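Local coordinates for sarcolemmal membrane-associated protein (Homo sapiens, PDB 6AR0) that associates as an adaptor with the STRIPAK phosphatase–kinase core, whose extended complex dephosphorylates STK3 and thereby inhibits Hippo signalling, at residues V58-K63 and F128-M133; V109-N112 and T117-C120. All blocks are in the same frame, centred on the assembly; numbering follows the deposited sequence.

Contact 1 of 2, residues V58-K63 and F128-M133; sequences VWFDHK and FLPDGM
The outer end of the F60 ring meets both P130 and L129, and nearly all of the 133 Å² buried between V58-K63 and F128-M133 comes from these three residues and H62. F60 contributes most. Its CG stands anti to the backbone N (chi1 177°), which carries the ring off the strand toward the loop. P130 takes the CE2 corner of the ring: F60 CE2 lies 3.5 Å from P130 CD and 3.6 Å from P130 CG, with the two side chains arriving from opposite directions. L129 takes the CE1 corner, where F60 CE1 is 3.8 Å from L129 CD2 and the side chains cross at about a right angle. Both approach obliquely, from the same side of the ring plane, and the fit is purely apolar.

The ring is also bordered from its own segment. F60 CD2 sits over the centre of the H62 imidazole, 3.4 Å above its plane, while H62 CD2 brushes P130 CG more distantly at 4.4 Å. Beyond the two segments, F67 meets the F60 ring with planes inclined by about 45°, and A4 touches F60 too.

The loop presents its apolar pair through a type I turn from L129 to G132, closed by G132 N to L129 O at 2.8 Å; D131 OD1 adds an Asx turn by accepting from M133 N at 2.9 Å. Here the end of strand 56-61, in one sheet, meets the loop leaving strand 117-128, in the other: an apolar closure at one end of the beta sandwich characteristic of FHA domains.

Contact 2 of 2, residues V109-N112 and T117-C120; sequences VTEN and THGC
V109 and H118 form the antiparallel hydrogen-bonded pair of a beta hairpin at the edge of the FHA domain. Its tight part is the backbone: V109 N donates to H118 O at 2.9 Å and H118 N returns a bond to V109 O at 2.8 Å, the latter nearly straight at 171°. V109 O also receives a CA-H...O contact from T117 CA, 3.3 Å away. On the face carrying V109 and H118, both side chains rest on V50 of a neighbouring loop.

E111 reaches this face by bending at chi2 (-67°), which brings OE2 to the edge of the imidazole, near its plane, 3.0 Å from H118 CD2. The carboxylate and ring planes stand 73° apart. The charge of E111 is matched elsewhere, by a salt bridge from OE2 to K49 NZ. Replacing E111 with a valine would probably leave K49 without this charged mate and the CD2 edge of H118 without its carboxylate neighbour.

The opposite, threonine face is the loose one. T110 and T117, a non-hydrogen-bonded pair, are both exposed, and their side chains meet through a hydrogen bond between T110 OG1 and T117 OG1, 2.8 Å apart.

How the contacts relate
Contacts 1 and 2 lie on opposite sides of the chain's centre, with their own centres 35 Å apart and their nearest atoms about 16 Å apart, so neither touches the other. Strand 117-128 connects them: T117-C120 begins it within contact 2, and F128 ends it, one residue before the turn of contact 1. A second route runs through K49 and V50, which adjoin contact 2 and lie in the loop leading into strand 56-61, whose far end supplies F60. In FHA domains that loop is among those that surround a bound phosphopeptide; contact 2 therefore probably lies nearer the recognition end, and contact 1 at the remote end.

Contact 1 of 2, residues V58-K63 and F128-M133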
loop_
_atom_site.group_PDB
_atom_site.type_symbol
_atom_site.label_atom_id
_atom_site.label_comp_id
_atom_site.label_asym_id
_atom_site.label_seq_id
_atom_site.Cartn_x
_atom_site.Cartn_y
_atom_site.Cartn_z
ATOM N N VAL A 58 -4.376 -1.174 5.410
ATOM C CA VAL A 58 -5.410 -0.654 4.521
ATOM C C VAL A 58 -6.738 -1.315 4.862
ATOM O O VAL A 58 -6.791 -2.514 5.146
ATOM C CB VAL A 58 -5.023 -0.843 3.027
ATOM C CG1 VAL A 58 -4.850 -2.318 2.645
ATOM C CG2 VAL A 58 -6.017 -0.166 2.116
ATOM N N TRP A 59 -7.821 -0.536 4.834
ATOM C CA TRP A 59 -9.113 -1.101 5.193
ATOM C C TRP A 59 -10.245 -0.314 4.560
ATOM O O TRP A 59 -10.081 0.809 4.080
ATOM C CB TRP A 59 -9.307 -1.187 6.707
ATOM C CG TRP A 59 -9.473 0.123 7.456
ATOM C CD1 TRP A 59 -10.641 0.713 7.828
ATOM C CD2 TRP A 59 -8.421 0.946 7.971
ATOM N NE1 TRP A 59 -10.380 1.852 8.541
ATOM C CE2 TRP A 59 -9.024 2.015 8.651
ATOM C CE3 TRP A 59 -7.025 0.869 7.940
ATOM C CZ2 TRP A 59 -8.285 2.991 9.308
ATOM C CZ3 TRP A 59 -6.291 1.842 8.583
ATOM C CH2 TRP A 59 -6.922 2.891 9.257
ATOM N N PHE A 60 -11.415 -0.940 4.606
ATOM C CA PHE A 60 -12.684 -0.337 4.233
ATOM C C PHE A 60 -13.540 -0.186 5.477
ATOM O O PHE A 60 -13.695 -1.139 6.240
ATOM C CB PHE A 60 -13.410 -1.233 3.227
ATOM C CG PHE A 60 -14.777 -0.739 2.832
ATOM C CD1 PHE A 60 -14.928 0.440 2.125
ATOM C CD2 PHE A 60 -15.915 -1.461 3.162
ATOM C CE1 PHE A 60 -16.199 0.885 1.755
ATOM C CE2 PHE A 60 -17.173 -1.022 2.782
ATOM C CZ PHE A 60 -17.311 0.148 2.092
ATOM N N ASP A 61 -14.062 1.018 5.690
ATOM C CA ASP A 61 -14.945 1.317 6.812
ATOM C C ASP A 61 -16.363 1.094 6.324
ATOM O O ASP A 61 -16.917 1.913 5.585
ATOM C CB ASP A 61 -14.725 2.759 7.248
ATOM C CG ASP A 61 -15.527 3.136 8.460
ATOM O OD1 ASP A 61 -16.585 2.520 8.695
ATOM O OD2 ASP A 61 -15.098 4.081 9.163
ATOM N N HIS A 62 -16.935 -0.042 6.727
ATOM C CA HIS A 62 -18.213 -0.490 6.199
ATOM C C HIS A 62 -19.364 0.422 6.616
ATOM O O HIS A 62 -20.423 0.382 5.983
ATOM C CB HIS A 62 -18.474 -1.949 6.629
ATOM C CG HIS A 62 -17.532 -2.958 6.017
ATOM N ND1 HIS A 62 -16.217 -3.097 6.412
ATOM C CD2 HIS A 62 -17.732 -3.891 5.052
ATOM C CE1 HIS A 62 -15.646 -4.060 5.706
ATOM N NE2 HIS A 62 -16.544 -4.559 4.875
ATOM N N LYS A 63 -19.181 1.256 7.643
ATOM C CA LYS A 63 -20.258 2.106 8.137
ATOM C C LYS A 63 -20.290 3.499 7.511
ATOM O O LYS A 63 -21.301 4.198 7.650
ATOM C CB LYS A 63 -20.195 2.201 9.665
ATOM C CG LYS A 63 -20.741 0.952 10.357
ATOM C CD LYS A 63 -21.135 1.207 11.792
ATOM C CE LYS A 63 -21.988 0.063 12.340
ATOM N NZ LYS A 63 -22.473 0.363 13.710
ATOM N N PHE A 128 -13.349 -0.427 -4.746
ATOM C CA PHE A 128 -14.722 -0.814 -5.051
ATOM C C PHE A 128 -15.461 -1.173 -3.774
ATOM O O PHE A 128 -14.942 -1.915 -2.930
ATOM C CB PHE A 128 -14.750 -1.983 -6.044
ATOM C CG PHE A 128 -13.982 -1.687 -7.281
ATOM C CD1 PHE A 128 -14.562 -1.022 -8.347
ATOM C CD2 PHE A 128 -12.637 -1.988 -7.342
ATOM C CE1 PHE A 128 -13.805 -0.693 -9.463
ATOM C CE2 PHE A 128 -11.892 -1.673 -8.459
ATOM C CZ PHE A 128 -12.480 -1.028 -9.525
ATOM N N LEU A 129 -16.683 -0.648 -3.658
ATOM C CA LEU A 129 -17.559 -0.949 -2.552
ATOM C C LEU A 129 -17.983 -2.416 -2.597
ATOM O O LEU A 129 -17.877 -3.074 -3.633
ATOM C CB LEU A 129 -18.792 -0.049 -2.636
ATOM C CG LEU A 129 -18.550 1.462 -2.716
ATOM C CD1 LEU A 129 -19.851 2.212 -2.922
ATOM C CD2 LEU A 129 -17.832 1.967 -1.475
ATOM N N PRO A 130 -18.496 -2.949 -1.486
ATOM C CA PRO A 130 -18.914 -4.360 -1.493
ATOM C C PRO A 130 -19.910 -4.693 -2.576
ATOM O O PRO A 130 -19.896 -5.820 -3.085
ATOM C CB PRO A 130 -19.507 -4.560 -0.096
ATOM C CG PRO A 130 -18.768 -3.588 0.739
ATOM C CD PRO A 130 -18.540 -2.378 -0.134
ATOM N N ASP A 131 -20.785 -3.755 -2.941
ATOM C CA ASP A 131 -21.771 -4.027 -3.979
ATOM C C ASP A 131 -21.194 -3.964 -5.389
ATOM O O ASP A 131 -21.923 -4.213 -6.354
ATOM C CB ASP A 131 -22.996 -3.112 -3.833
ATOM C CG ASP A 131 -22.706 -1.660 -4.147
ATOM O OD1 ASP A 131 -21.593 -1.331 -4.593
ATOM O OD2 ASP A 131 -23.618 -0.826 -3.947
ATOM N N GLY A 132 -19.910 -3.651 -5.526
ATOM C CA GLY A 132 -19.230 -3.621 -6.797
ATOM C C GLY A 132 -19.047 -2.234 -7.387
ATOM O O GLY A 132 -18.228 -2.066 -8.297
ATOM N N MET A 133 -19.794 -1.242 -6.917
ATOM C CA MET A 133 -19.635 0.104 -7.451
ATOM C C MET A 133 -18.277 0.675 -7.070
ATOM O O MET A 133 -17.786 0.464 -5.964
ATOM C CB MET A 133 -20.736 1.010 -6.910
ATOM C CG MET A 133 -22.133 0.612 -7.339
ATOM S SD MET A 133 -22.399 0.679 -9.127
ATOM C CE MET A 133 -24.168 0.433 -9.191
#

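Contact 2 of 2, residues V109-N112 and T117-C120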
loop_
_atom_site.group_PDB
_atom_site.type_symbol
_atom_site.label_atom_id
_atom_site.label_comp_id
_atom_site.label_asym_id
_atom_site.label_seq_id
_atom_site.Cartn_x
_atom_site.Cartn_y
_atom_site.Cartn_z
ATOM N N VAL A 109 16.337 3.532 -2.637
ATOM C CA VAL A 109 17.499 3.654 -1.762
ATOM C C VAL A 109 18.735 3.268 -2.568
ATOM O O VAL A 109 18.837 2.122 -3.022
ATOM C CB VAL A 109 17.352 2.733 -0.535
ATOM C CG1 VAL A 109 18.631 2.723 0.292
ATOM C CG2 VAL A 109 16.163 3.156 0.325
ATOM N N THR A 110 19.687 4.198 -2.725
ATOM C CA THR A 110 21.015 3.849 -3.233
ATOM C C THR A 110 21.891 3.586 -2.020
ATOM O O THR A 110 22.013 4.451 -1.151
ATOM C CB THR A 110 21.613 4.958 -4.099
ATOM O OG1 THR A 110 20.780 5.181 -5.243
ATOM C CG2 THR A 110 23.019 4.574 -4.570
ATOM N N GLU A 111 22.456 2.386 -1.938
ATOM C CA GLU A 111 23.221 2.000 -0.764
ATOM C C GLU A 111 24.400 2.946 -0.559
ATOM O O GLU A 111 25.000 3.451 -1.511
ATOM C CB GLU A 111 23.731 0.564 -0.917
ATOM C CG GLU A 111 22.643 -0.486 -0.989
ATOM C CD GLU A 111 21.879 -0.617 0.303
ATOM O OE1 GLU A 111 22.399 -0.199 1.365
ATOM O OE2 GLU A 111 20.749 -1.152 0.254
ATOM N N ASN A 112 24.748 3.177 0.708
ATOM C CA ASN A 112 25.891 4.031 1.002
ATOM C C ASN A 112 27.212 3.291 0.863
ATOM O O ASN A 112 28.254 3.930 0.702
ATOM C CB ASN A 112 25.744 4.618 2.401
ATOM C CG ASN A 112 24.538 5.521 2.508
ATOM O OD1 ASN A 112 24.275 6.336 1.615
ATOM N ND2 ASN A 112 23.779 5.372 3.580
ATOM N N THR A 117 21.033 0.364 -6.330
ATOM C CA THR A 117 19.825 1.107 -6.006
ATOM C C THR A 117 18.658 0.136 -5.914
ATOM O O THR A 117 18.403 -0.631 -6.848
ATOM C CB THR A 117 19.552 2.177 -7.069
ATOM O OG1 THR A 117 20.672 3.072 -7.147
ATOM C CG2 THR A 117 18.285 2.968 -6.747
ATOM N N HIS A 118 17.940 0.190 -4.798
ATOM C CA HIS A 118 16.781 -0.653 -4.550
ATOM C C HIS A 118 15.504 0.144 -4.721
ATOM O O HIS A 118 15.337 1.200 -4.098
ATOM C CB HIS A 118 16.829 -1.178 -3.126
ATOM C CG HIS A 118 18.024 -2.024 -2.884
ATOM N ND1 HIS A 118 18.109 -3.309 -3.368
ATOM C CD2 HIS A 118 19.205 -1.760 -2.276
ATOM C CE1 HIS A 118 19.293 -3.807 -3.057
ATOM N NE2 HIS A 118 19.971 -2.892 -2.384
ATOM N N GLY A 119 14.594 -0.392 -5.489
ATOM C CA GLY A 119 13.347 0.293 -5.745
ATOM C C GLY A 119 12.324 0.116 -4.624
ATOM O O GLY A 119 12.466 -0.695 -3.711
ATOM N N CYS A 120 11.256 0.902 -4.712
ATOM C CA CYS A 120 10.157 0.890 -3.753
ATOM C C CYS A 120 8.869 0.492 -4.471
ATOM O O CYS A 120 8.833 0.366 -5.704
ATOM C CB CYS A 120 10.006 2.267 -3.085
ATOM S SG CYS A 120 9.603 3.611 -4.206
#